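Local coordinates for malonyl CoA-acyl carrier protein transacylase (Burkholderia pseudomallei, PDB 3G87) that probably transfers the malonyl group of malonyl-CoA to holo-acyl carrier protein, releasing CoA, at residues G57-Q60 with F61-A65; Y67-N70 with A71-Y75; C104-F107 with E108-L111; A208-L211 with Q212-L216; L241-Q244 with I245-V249. All coordinates share one frame; numbering follows the deposited sequence.

Contact 1: residues G57-Q60 with F61-A65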
loop_
_atom_site.group_PDB
_atom_site.type_symbol
_atom_site.label_atom_id
_atom_site.label_comp_id
_atom_site.label_asym_id
_atom_site.label_seq_id
_atom_site.Cartn_x
_atom_site.Cartn_y
_atom_site.Cartn_z
ATOM N N GLY A 57 -9.908 11.318 1.856
ATOM C CA GLY A 57 -10.145 10.429 0.733
ATOM C C GLY A 57 -9.595 10.819 -0.653
ATOM O O GLY A 57 -9.710 10.045 -1.658
ATOM N N ARG A 58 -9.012 12.012 -0.754
ATOM C CA ARG A 58 -8.424 12.439 -2.041
ATOM C C ARG A 58 -6.934 12.102 -2.009
ATOM O O ARG A 58 -6.239 12.490 -1.085
ATOM C CB ARG A 58 -8.699 13.905 -2.255
ATOM C CG ARG A 58 -10.204 14.238 -2.181
ATOM C CD ARG A 58 -10.400 15.691 -1.960
ATOM N NE ARG A 58 -9.964 16.375 -3.163
ATOM C CZ ARG A 58 -9.623 17.662 -3.229
ATOM N NH1 ARG A 58 -9.666 18.441 -2.126
ATOM N NH2 ARG A 58 -9.232 18.167 -4.413
ATOM N N THR A 59 -6.450 11.344 -2.987
ATOM C CA THR A 59 -5.128 10.655 -2.916
ATOM C C THR A 59 -3.941 11.601 -2.590
ATOM O O THR A 59 -2.970 11.193 -2.019
ATOM C CB THR A 59 -4.876 9.712 -4.213
ATOM O OG1 THR A 59 -3.922 8.653 -3.938
ATOM C CG2 THR A 59 -4.392 10.503 -5.381
ATOM N N GLN A 60 -4.028 12.881 -2.925
ATOM C CA GLN A 60 -2.873 13.738 -2.663
ATOM C C GLN A 60 -2.743 13.963 -1.174
ATOM O O GLN A 60 -1.686 14.252 -0.707
ATOM C CB GLN A 60 -2.928 15.055 -3.478
ATOM C CG GLN A 60 -4.149 15.957 -3.217
ATOM C CD GLN A 60 -5.425 15.517 -3.972
ATOM O OE1 GLN A 60 -5.694 14.309 -4.181
ATOM N NE2 GLN A 60 -6.211 16.507 -4.384
ATOM N N PHE A 61 -3.828 13.754 -0.435
ATOM C CA PHE A 61 -3.823 13.889 1.026
ATOM C C PHE A 61 -3.823 12.533 1.744
ATOM O O PHE A 61 -3.119 12.335 2.728
ATOM C CB PHE A 61 -5.039 14.720 1.528
ATOM C CG PHE A 61 -5.077 16.149 0.996
ATOM C CD1 PHE A 61 -4.229 17.122 1.515
ATOM C CD2 PHE A 61 -5.975 16.511 -0.021
ATOM C CE1 PHE A 61 -4.251 18.416 1.002
ATOM C CE2 PHE A 61 -6.011 17.788 -0.511
ATOM C CZ PHE A 61 -5.144 18.736 -0.029
ATOM N N THR A 62 -4.583 11.599 1.266
ATOM C CA THR A 62 -4.579 10.267 1.826
ATOM C C THR A 62 -3.197 9.680 2.083
ATOM O O THR A 62 -2.962 9.072 3.079
ATOM C CB THR A 62 -5.286 9.300 0.898
ATOM O OG1 THR A 62 -6.507 9.843 0.478
ATOM C CG2 THR A 62 -5.563 8.050 1.612
ATOM N N GLN A 63 -2.317 9.882 1.128
ATOM C CA GLN A 63 -1.018 9.261 1.089
ATOM C C GLN A 63 -0.034 9.780 2.137
ATOM O O GLN A 63 0.530 8.993 2.841
ATOM C CB GLN A 63 -0.468 9.272 -0.325
ATOM C CG GLN A 63 -0.991 8.168 -1.233
ATOM C CD GLN A 63 -0.235 8.032 -2.506
ATOM O OE1 GLN A 63 -0.797 8.081 -3.558
ATOM N NE2 GLN A 63 1.046 7.891 -2.414
ATOM N N PRO A 64 0.103 11.096 2.260
ATOM C CA PRO A 64 0.869 11.654 3.350
ATOM C C PRO A 64 0.280 11.340 4.688
ATOM O O PRO A 64 1.038 11.111 5.553
ATOM C CB PRO A 64 0.811 13.137 3.080
ATOM C CG PRO A 64 0.592 13.243 1.734
ATOM C CD PRO A 64 -0.241 12.161 1.326
ATOM N N ALA A 65 -1.036 11.311 4.800
ATOM C CA ALA A 65 -1.745 10.916 6.030
ATOM C C ALA A 65 -1.393 9.516 6.479
ATOM O O ALA A 65 -1.015 9.301 7.623
ATOM C CB ALA A 65 -3.242 11.026 5.840
HETATM O O HOH W 1 -7.402 7.675 -1.113
#

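Contact 2: residues Y67-N70 with A71-Y75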
loop_
_atom_site.group_PDB
_atom_site.type_symbol
_atom_site.label_atom_id
_atom_site.label_comp_id
_atom_site.label_asym_id
_atom_site.label_seq_id
_atom_site.Cartn_x
_atom_site.Cartn_y
_atom_site.Cartn_z
ATOM N N TYR A 67 1.203 7.644 5.515
ATOM C CA TYR A 67 2.626 7.533 5.758
ATOM C C TYR A 67 2.994 7.999 7.151
ATOM O O TYR A 67 3.745 7.316 7.856
ATOM C CB TYR A 67 3.433 8.333 4.704
ATOM C CG TYR A 67 4.951 8.371 4.960
ATOM C CD1 TYR A 67 5.789 7.325 4.517
ATOM C CD2 TYR A 67 5.536 9.437 5.644
ATOM C CE1 TYR A 67 7.168 7.349 4.743
ATOM C CE2 TYR A 67 6.927 9.460 5.925
ATOM C CZ TYR A 67 7.737 8.437 5.437
ATOM O OH TYR A 67 9.098 8.463 5.680
ATOM N N VAL A 68 2.495 9.166 7.539
ATOM C CA VAL A 68 2.904 9.754 8.819
ATOM C C VAL A 68 2.280 8.959 9.966
ATOM O O VAL A 68 2.939 8.642 10.968
ATOM C CB VAL A 68 2.520 11.246 8.906
ATOM C CG1 VAL A 68 2.935 11.809 10.237
ATOM C CG2 VAL A 68 3.188 12.029 7.768
ATOM N N VAL A 69 1.009 8.596 9.809
ATOM C CA VAL A 69 0.385 7.760 10.812
ATOM C C VAL A 69 1.056 6.388 10.903
ATOM O O VAL A 69 1.386 5.911 12.033
ATOM C CB VAL A 69 -1.129 7.735 10.683
ATOM C CG1 VAL A 69 -1.743 6.735 11.666
ATOM C CG2 VAL A 69 -1.701 9.220 10.945
ATOM N N ASN A 70 1.319 5.760 9.765
ATOM C CA ASN A 70 2.015 4.492 9.824
ATOM C C ASN A 70 3.356 4.676 10.541
ATOM O O ASN A 70 3.714 3.883 11.401
ATOM C CB ASN A 70 2.269 3.946 8.413
ATOM C CG ASN A 70 1.023 3.466 7.735
ATOM O OD1 ASN A 70 -0.090 3.460 8.310
ATOM N ND2 ASN A 70 1.182 3.050 6.477
ATOM N N ALA A 71 4.130 5.682 10.162
ATOM C CA ALA A 71 5.429 5.922 10.801
ATOM C C ALA A 71 5.359 6.129 12.310
ATOM O O ALA A 71 6.141 5.568 13.063
ATOM C CB ALA A 71 6.088 7.143 10.170
ATOM N N LEU A 72 4.468 6.989 12.761
ATOM C CA LEU A 72 4.404 7.316 14.170
ATOM C C LEU A 72 4.020 6.088 14.974
ATOM O O LEU A 72 4.656 5.785 15.996
ATOM C CB LEU A 72 3.416 8.461 14.369
ATOM C CG LEU A 72 4.065 9.867 14.465
ATOM C CD1 LEU A 72 5.229 10.136 13.489
ATOM C CD2 LEU A 72 3.012 10.941 14.337
ATOM N N THR A 73 3.022 5.353 14.483
ATOM C CA THR A 73 2.630 4.076 15.063
ATOM C C THR A 73 3.829 3.146 15.128
ATOM O O THR A 73 4.067 2.537 16.172
ATOM C CB THR A 73 1.587 3.412 14.236
ATOM O OG1 THR A 73 0.531 4.331 14.043
ATOM C CG2 THR A 73 1.031 2.213 14.970
ATOM N N TYR A 74 4.597 3.073 14.044
ATOM C CA TYR A 74 5.815 2.272 14.035
ATOM C C TYR A 74 6.840 2.716 15.122
ATOM O O TYR A 74 7.339 1.889 15.884
ATOM C CB TYR A 74 6.396 2.296 12.648
ATOM C CG TYR A 74 7.852 1.902 12.575
ATOM C CD1 TYR A 74 8.254 0.542 12.627
ATOM C CD2 TYR A 74 8.848 2.891 12.417
ATOM C CE1 TYR A 74 9.633 0.212 12.585
ATOM C CE2 TYR A 74 10.181 2.551 12.372
ATOM C CZ TYR A 74 10.559 1.242 12.447
ATOM O OH TYR A 74 11.873 0.973 12.385
ATOM N N TYR A 75 7.147 4.012 15.201
ATOM C CA TYR A 75 7.969 4.524 16.306
ATOM C C TYR A 75 7.380 4.273 17.699
ATOM O O TYR A 75 8.112 3.865 18.582
ATOM C CB TYR A 75 8.270 5.996 16.148
ATOM C CG TYR A 75 9.023 6.361 14.874
ATOM C CD1 TYR A 75 10.225 5.699 14.494
ATOM C CD2 TYR A 75 8.527 7.360 14.040
ATOM C CE1 TYR A 75 10.886 6.043 13.331
ATOM C CE2 TYR A 75 9.186 7.688 12.868
ATOM C CZ TYR A 75 10.359 7.058 12.539
ATOM O OH TYR A 75 10.979 7.466 11.379
#

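Contact 3: residues C104-F107 with E108-L111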
loop_
_atom_site.group_PDB
_atom_site.type_symbol
_atom_site.label_atom_id
_atom_site.label_comp_id
_atom_site.label_asym_id
_atom_site.label_seq_id
_atom_site.Cartn_x
_atom_site.Cartn_y
_atom_site.Cartn_z
ATOM N N CYS A 104 16.211 2.794 4.682
ATOM C CA CYS A 104 16.536 3.196 3.299
ATOM C C CYS A 104 16.547 4.717 3.124
ATOM O O CYS A 104 17.241 5.193 2.240
ATOM C CB CYS A 104 15.580 2.581 2.256
ATOM S SG CYS A 104 15.693 0.760 2.153
ATOM N N PHE A 105 15.772 5.441 3.947
ATOM C CA PHE A 105 15.751 6.912 3.955
ATOM C C PHE A 105 15.309 7.355 5.321
ATOM O O PHE A 105 14.846 6.542 6.127
ATOM C CB PHE A 105 14.871 7.567 2.827
ATOM C CG PHE A 105 13.592 6.819 2.502
ATOM C CD1 PHE A 105 12.544 6.770 3.405
ATOM C CD2 PHE A 105 13.472 6.128 1.285
ATOM C CE1 PHE A 105 11.367 6.027 3.129
ATOM C CE2 PHE A 105 12.318 5.378 0.972
ATOM C CZ PHE A 105 11.239 5.360 1.904
ATOM N N ASP A 106 15.399 8.612 5.612
ATOM C CA ASP A 106 14.849 9.085 6.853
ATOM C C ASP A 106 13.393 9.495 6.739
ATOM O O ASP A 106 12.840 9.433 5.707
ATOM C CB ASP A 106 15.715 10.155 7.491
ATOM C CG ASP A 106 15.831 11.392 6.698
ATOM O OD1 ASP A 106 15.080 11.685 5.841
ATOM O OD2 ASP A 106 16.700 12.128 6.982
ATOM N N PHE A 107 12.808 9.916 7.835
ATOM C CA PHE A 107 11.398 10.236 7.908
ATOM C C PHE A 107 10.986 11.326 6.935
ATOM O O PHE A 107 10.068 11.170 6.226
ATOM C CB PHE A 107 10.992 10.558 9.330
ATOM C CG PHE A 107 9.625 11.106 9.469
ATOM C CD1 PHE A 107 8.526 10.313 9.329
ATOM C CD2 PHE A 107 9.431 12.423 9.752
ATOM C CE1 PHE A 107 7.305 10.826 9.467
ATOM C CE2 PHE A 107 8.202 12.912 9.886
ATOM C CZ PHE A 107 7.140 12.115 9.740
ATOM N N GLU A 108 11.717 12.407 6.903
ATOM C CA GLU A 108 11.449 13.501 6.015
ATOM C C GLU A 108 11.601 13.140 4.563
ATOM O O GLU A 108 10.878 13.595 3.749
ATOM C CB GLU A 108 12.362 14.686 6.312
ATOM C CG GLU A 108 11.999 15.498 7.469
ATOM C CD GLU A 108 13.185 16.279 8.044
ATOM O OE1 GLU A 108 14.309 15.813 7.951
ATOM O OE2 GLU A 108 12.987 17.358 8.573
ATOM N N THR A 109 12.563 12.308 4.257
ATOM C CA THR A 109 12.837 11.999 2.897
ATOM C C THR A 109 11.727 11.125 2.340
ATOM O O THR A 109 11.344 11.303 1.245
ATOM C CB THR A 109 14.217 11.367 2.719
ATOM O OG1 THR A 109 15.215 12.269 3.111
ATOM C CG2 THR A 109 14.465 11.035 1.319
ATOM N N GLY A 110 11.199 10.213 3.124
ATOM C CA GLY A 110 10.084 9.372 2.697
ATOM C C GLY A 110 8.842 10.211 2.471
ATOM O O GLY A 110 8.128 10.024 1.466
ATOM N N LEU A 111 8.608 11.184 3.357
ATOM C CA LEU A 111 7.448 12.013 3.256
ATOM C C LEU A 111 7.583 12.839 1.981
ATOM O O LEU A 111 6.635 12.941 1.194
ATOM C CB LEU A 111 7.241 12.867 4.515
ATOM C CG LEU A 111 6.040 13.841 4.527
ATOM C CD1 LEU A 111 4.671 13.097 4.380
ATOM C CD2 LEU A 111 6.045 14.668 5.775
HETATM O O HOH W 2 17.302 9.891 3.696
#

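Contact 4: residues A208-L211 with Q212-L216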
loop_
_atom_site.group_PDB
_atom_site.type_symbol
_atom_site.label_atom_id
_atom_site.label_comp_id
_atom_site.label_asym_id
_atom_site.label_seq_id
_atom_site.Cartn_x
_atom_site.Cartn_y
_atom_site.Cartn_z
ATOM N N ALA A 208 9.964 8.393 -11.064
ATOM C CA ALA A 208 11.315 7.858 -11.202
ATOM C C ALA A 208 12.319 9.018 -11.375
ATOM O O ALA A 208 13.461 8.931 -10.938
ATOM C CB ALA A 208 11.400 6.907 -12.415
ATOM N N ALA A 209 11.892 10.093 -11.991
ATOM C CA ALA A 209 12.763 11.185 -12.277
ATOM C C ALA A 209 13.032 11.941 -11.013
ATOM O O ALA A 209 14.118 12.378 -10.820
ATOM C CB ALA A 209 12.210 12.055 -13.320
ATOM N N HIS A 210 12.022 12.064 -10.166
ATOM C CA HIS A 210 12.116 12.750 -8.910
ATOM C C HIS A 210 13.060 11.976 -7.989
ATOM O O HIS A 210 13.821 12.553 -7.283
ATOM C CB HIS A 210 10.719 12.940 -8.364
ATOM C CG HIS A 210 10.635 13.414 -6.958
ATOM N ND1 HIS A 210 10.941 14.690 -6.577
ATOM C CD2 HIS A 210 10.200 12.800 -5.853
ATOM C CE1 HIS A 210 10.726 14.835 -5.298
ATOM N NE2 HIS A 210 10.279 13.699 -4.832
ATOM N N LEU A 211 13.006 10.661 -8.078
ATOM C CA LEU A 211 13.787 9.783 -7.247
ATOM C C LEU A 211 15.267 9.939 -7.436
ATOM O O LEU A 211 16.003 9.680 -6.545
ATOM C CB LEU A 211 13.427 8.332 -7.488
ATOM C CG LEU A 211 12.418 7.651 -6.607
ATOM C CD1 LEU A 211 11.971 6.389 -7.214
ATOM C CD2 LEU A 211 12.975 7.412 -5.239
ATOM N N GLN A 212 15.669 10.373 -8.616
ATOM C CA GLN A 212 17.050 10.567 -8.935
ATOM C C GLN A 212 17.730 11.629 -8.108
ATOM O O GLN A 212 18.910 11.650 -8.033
ATOM C CB GLN A 212 17.266 10.728 -10.434
ATOM C CG GLN A 212 17.187 9.426 -11.206
ATOM C CD GLN A 212 17.029 9.588 -12.706
ATOM O OE1 GLN A 212 16.176 10.310 -13.181
ATOM N NE2 GLN A 212 17.846 8.895 -13.459
ATOM N N SER A 213 16.972 12.459 -7.429
ATOM C CA SER A 213 17.516 13.418 -6.489
ATOM C C SER A 213 17.805 12.952 -5.062
ATOM O O SER A 213 18.103 13.757 -4.228
ATOM C CB SER A 213 16.599 14.607 -6.348
ATOM O OG SER A 213 16.390 15.262 -7.526
ATOM N N PHE A 214 17.684 11.669 -4.793
ATOM C CA PHE A 214 17.723 11.100 -3.462
ATOM C C PHE A 214 18.660 9.893 -3.509
ATOM O O PHE A 214 18.714 9.136 -4.511
ATOM C CB PHE A 214 16.290 10.699 -2.997
ATOM C CG PHE A 214 15.315 11.880 -2.902
ATOM C CD1 PHE A 214 15.294 12.702 -1.766
ATOM C CD2 PHE A 214 14.486 12.208 -3.961
ATOM C CE1 PHE A 214 14.430 13.816 -1.694
ATOM C CE2 PHE A 214 13.620 13.295 -3.887
ATOM C CZ PHE A 214 13.591 14.097 -2.758
ATOM N N ARG A 215 19.440 9.737 -2.446
ATOM C CA ARG A 215 20.366 8.631 -2.342
ATOM C C ARG A 215 19.716 7.640 -1.379
ATOM O O ARG A 215 19.615 7.906 -0.178
ATOM C CB ARG A 215 21.737 9.136 -1.870
ATOM N N LEU A 216 19.200 6.526 -1.922
ATOM C CA LEU A 216 18.452 5.524 -1.149
ATOM C C LEU A 216 19.353 4.380 -0.698
ATOM O O LEU A 216 19.957 3.722 -1.541
ATOM C CB LEU A 216 17.329 4.971 -1.999
ATOM C CG LEU A 216 16.051 5.710 -1.770
ATOM C CD1 LEU A 216 16.088 7.048 -2.422
ATOM C CD2 LEU A 216 14.952 4.894 -2.338
HETATM O O HOH W 3 14.838 14.983 -9.477
#

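Contact 5: residues L241-Q244 with I245-V249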
loop_
_atom_site.group_PDB
_atom_site.type_symbol
_atom_site.label_atom_id
_atom_site.label_comp_id
_atom_site.label_asym_id
_atom_site.label_seq_id
_atom_site.Cartn_x
_atom_site.Cartn_y
_atom_site.Cartn_z
ATOM N N LEU A 241 10.862 0.817 -6.452
ATOM C CA LEU A 241 9.951 1.764 -5.913
ATOM C C LEU A 241 9.182 2.383 -7.017
ATOM O O LEU A 241 8.035 2.614 -6.901
ATOM C CB LEU A 241 10.732 2.797 -5.138
ATOM C CG LEU A 241 9.916 3.597 -4.155
ATOM C CD1 LEU A 241 8.902 2.743 -3.503
ATOM C CD2 LEU A 241 10.689 4.382 -3.192
ATOM N N ALA A 242 9.861 2.655 -8.112
ATOM C CA ALA A 242 9.255 3.333 -9.237
ATOM C C ALA A 242 8.369 2.394 -10.013
ATOM O O ALA A 242 7.273 2.695 -10.329
ATOM C CB ALA A 242 10.254 3.855 -10.079
ATOM N N GLN A 243 8.854 1.235 -10.334
ATOM C CA GLN A 243 8.052 0.278 -11.028
ATOM C C GLN A 243 6.744 -0.056 -10.308
ATOM O O GLN A 243 5.773 -0.361 -10.919
ATOM C CB GLN A 243 8.910 -0.935 -11.305
ATOM C CG GLN A 243 8.774 -1.473 -12.686
ATOM C CD GLN A 243 9.161 -0.538 -13.795
ATOM O OE1 GLN A 243 10.175 0.149 -13.744
ATOM N NE2 GLN A 243 8.377 -0.548 -14.841
ATOM N N GLN A 244 6.753 0.066 -8.999
ATOM C CA GLN A 244 5.605 -0.204 -8.145
ATOM C C GLN A 244 4.294 0.443 -8.615
ATOM O O GLN A 244 3.282 -0.165 -8.614
ATOM C CB GLN A 244 5.962 0.218 -6.711
ATOM C CG GLN A 244 5.201 -0.400 -5.616
ATOM C CD GLN A 244 4.545 0.614 -4.724
ATOM O OE1 GLN A 244 3.977 1.534 -5.180
ATOM N NE2 GLN A 244 4.639 0.434 -3.470
ATOM N N ILE A 245 4.378 1.691 -9.047
ATOM C CA ILE A 245 3.261 2.522 -9.420
ATOM C C ILE A 245 2.395 2.038 -10.572
ATOM O O ILE A 245 1.222 2.172 -10.528
ATOM C CB ILE A 245 3.754 3.979 -9.683
ATOM C CG1 ILE A 245 3.912 4.742 -8.404
ATOM C CG2 ILE A 245 2.864 4.714 -10.589
ATOM C CD1 ILE A 245 4.887 5.786 -8.483
ATOM N N ALA A 246 2.997 1.495 -11.607
ATOM C CA ALA A 246 2.238 1.013 -12.728
ATOM C C ALA A 246 2.034 -0.508 -12.786
ATOM O O ALA A 246 1.500 -1.012 -13.724
ATOM C CB ALA A 246 2.811 1.529 -14.005
ATOM N N SER A 247 2.451 -1.196 -11.741
ATOM C CA SER A 247 2.444 -2.632 -11.671
ATOM C C SER A 247 1.418 -3.110 -10.673
ATOM O O SER A 247 1.120 -2.420 -9.785
ATOM C CB SER A 247 3.811 -3.104 -11.251
ATOM O OG SER A 247 4.666 -3.150 -12.329
ATOM N N PRO A 248 0.894 -4.310 -10.803
ATOM C CA PRO A 248 -0.015 -4.792 -9.733
ATOM C C PRO A 248 0.677 -5.045 -8.402
ATOM O O PRO A 248 1.868 -5.365 -8.331
ATOM C CB PRO A 248 -0.630 -6.088 -10.303
ATOM C CG PRO A 248 0.115 -6.375 -11.558
ATOM C CD PRO A 248 0.872 -5.151 -12.016
ATOM N N VAL A 249 -0.069 -4.875 -7.350
ATOM C CA VAL A 249 0.465 -5.029 -6.023
ATOM C C VAL A 249 0.307 -6.489 -5.710
ATOM O O VAL A 249 -0.830 -7.031 -5.688
ATOM C CB VAL A 249 -0.330 -4.212 -5.006
ATOM C CG1 VAL A 249 0.037 -4.615 -3.579
ATOM C CG2 VAL A 249 -0.105 -2.719 -5.217
HETATM O O HOH W 4 5.736 -0.947 -13.967
HETATM O O HOH W 5 3.366 -2.964 -7.543
#

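Contact 1: residues G57-Q60 with F61-A65
The main-chain bonds between R58 and the pair F61 and T62 open helix 59-81. R58 O, the carbonyl of the N-cap residue, takes two donors: F61 N at 2.8 Å and T62 N at 3.0 Å, and they reach it from opposite faces of the carbonyl plane. The bond to T62 is the straighter one, with an N-H...O angle of 171°. One residue further on, Q63 N to T59 O is weak at 3.5 Å. At P64, whose ring nitrogen has no hydrogen to give, the backbone bond to the turn before is missing and the helix kinks; P64 CD instead sits 3.3 Å from Q60 O.

Among the side chains, the F61 ring gathers two neighbours. Q60 lays its CG against it in an off-centre CH-pi contact, CG to ring centroid 4.1 Å. That approach follows from chi1 of 60°, which tucks CG between the backbone N and the carbonyl carbon; a bend at chi2 then leaves the terminal amide only 22° from the plane of the ring. R58 runs alongside F61 in the same direction and brings NH1 to 4.0 Å from CE2, so the ring carbon lies over one face of the guanidinium.

T62 OG1 is hydrogen-bonded to L56 O and accepts from a water that also donates weakly to G57 O.

In the fold, F61 and A65 pack on L47 and C48 of helix 44-50, while T59 and Q60 touch S122 and Q63 touches A118 and M121 of helix 107-123.

Contact 2: residues Y67-N70 with A71-Y75
V69 and T73 cross at a slant one helical turn apart, and the hydroxyl of T73 turns back on the main chain below it. With chi1 at -53°, OG1 lies beside its own backbone N and opposite the carbonyl carbon, which lets it donate to V69 O at 2.7 Å. It arrives from above the carbonyl plane, 37° out of it, while T73 N reaches the same oxygen from the opposite face at 3.0 Å. V69 O is thus gripped twice, and the threonine hydroxyl spends its proton within the helix.

V68 and L72 lie side by side and point the same way; V68 CG1 meets L72 CD2 at 4.2 Å, an ordinary apolar contact along one flank. The leucine also rests on the backbone, CB being 3.4 Å from V68 O. A71 sets its methyl close to Y67 O, and Y74 places its CB by N70 O. Beneath these side chains runs an unbroken series of alpha-helical bonds, among them A71 N to Y67 O and Y74 N to N70 O, both 2.9 Å.

The N70 amide finds its partners outside the segment: ND2 donates to P12 O and to N97 OD1, while N97 ND2 in turn donates to Y67 O. The N70 side chain also touches the residues of a GxSxG pattern that is probably the nucleophile elbow.

This stretch is the middle of helix 59-81, largely buried. V68, V69 and L72 pack on F26 of helix 25-28, L72 also on L32 and T33 of helix 30-40, Y67 and A71 on helix 94-101, and Y67, V68 and Y75 on helix 107-123.

Contact 3: residues C104-F107 with E108-L111
From the extended backbone of F105 and D106 the chain turns into helix 107-123, where G110 N donates to D106 O at 3.2 Å and L111 N to F107 O at the same length. D106 is the N-cap residue, and its carboxylate makes the capping bond. Its chi1 of 64° folds CG back between the backbone N and the carbonyl carbon, and OD1 comes forward to accept two bonds from T109. The amide T109 N meets it at 3.0 Å, nearly along the C-O axis, whereas the hydroxyl T109 OG1 comes from above the carboxylate plane at 2.8 Å; the two side chains cross at about a right angle. A water accepts from D106 N and donates to T109 OG1, adding a second tie between cap and helix.

Behind the polar cap, F105 packs on the first turn. CB touches T109 CG2 at 3.8 Å and CE1 lies 3.6 Å from G110 CA, where the absence of a side chain lets the ring come close. Helix 94-101 packs against this ring through F96, L99 and L100. An aspartate bonding the amide three residues on is the classical side-chain N-cap of an alpha helix, here starting helix 107-123 of the acyltransferase domain.

Contact 4: residues A208-L211 with Q212-L216
A208 and A209 meet Q212 where helix 201-211 runs out. Q212 CG lies 3.8 Å from A208 O, and its OE1 reaches 3.6 Å from A209 CA, so the extended glutamine chain lies along the last turn. A209 O takes only a weak bond from Q212 N, but a water donates to it at 3.0 Å and also bonds S213 OG.

H210 carries the aromatic part of the contact. Its CG stands opposite the backbone N, chi1 169°, and the imidazole swings out to receive F214 in a T-shaped stack. The edge of F214 points at the imidazole face, with centroids 5.0 Å apart and planes at 65°; F214 CE2 is the touching atom, 3.5 Å from H210 NE2. H210 O accepts from S213 N at 3.2 Å and also lies near the rim of the F214 ring.

L211 begins a type I beta turn that F214 closes, F214 N donating to L211 O at 3.1 Å. Further along, L211 CD2 meets L216 CD1 at 4.2 Å. Both leucines reach S238 of helix 237-243, while F214 packs on T109 and L113 of helix 107-123.

Chemically the ending is mixed: three backbone bonds with i+3 spacing and a bridging water draw the chain round at the surface, and one aromatic pair with one leucine pair holds the departing loop against the helix.

Contact 5: residues L241-Q244 with I245-V249
S247 has chi1 of -82°, which sets OG beside its own backbone N and opposite the carbonyl carbon, facing back to Q243, late in helix 237-243. CB of S247 comes within 3.4 Å of Q243 O, and a water gathers the polar groups: it donates to Q243 O at 3.1 Å, accepts from Q243 NE2 at 2.8 Å, and bonds S247 OG at 2.9 Å.

The direct main-chain bonds are all long and weak. I245 N to A242 O measures 3.3 Å, and A246 N to Q243 O and S247 N to Q244 O follow with the same three-residue spacing. I245 lays its CB 3.8 Å from A242 O, and its side chain packs on Q204 and F207 of helix 201-211.

The Q244 amide is held from outside the two segments. With CG set opposite the backbone N (chi1 -157°) and a bend at chi2, NE2 donates to S92 O and OE1 takes a weak bond from R117 NH2. H196 ND1 makes weak bonds to both Q244 O and S247 O. S92 is the central residue of a GxSxG pattern consistent with the nucleophile elbow of acyltransferases, so this stretch after helix 237-243 probably lines the active-site region of that fold.

How the contacts relate
All five contacts are local, each turning within one short run of chain; they come in series, and none nests in or crosses another. Contacts 1 and 2 follow each other on helix 59-81, the first at its start and the second in its middle. Contact 3 starts helix 107-123 and ties it to that helix: Y67 OH reaches F107 O in a probable hydrogen bond, and P64 packs on L111. Contact 4 lies where the chain leaves helix 201-211 and touches contact 3 through T109 with F214 and F105 with L216. Contact 5 lies where it leaves helix 237-243 and meets contact 4 where A242 packs on A208 and L211. Contacts 2 and 5 lie on opposite sides of the chain's centre.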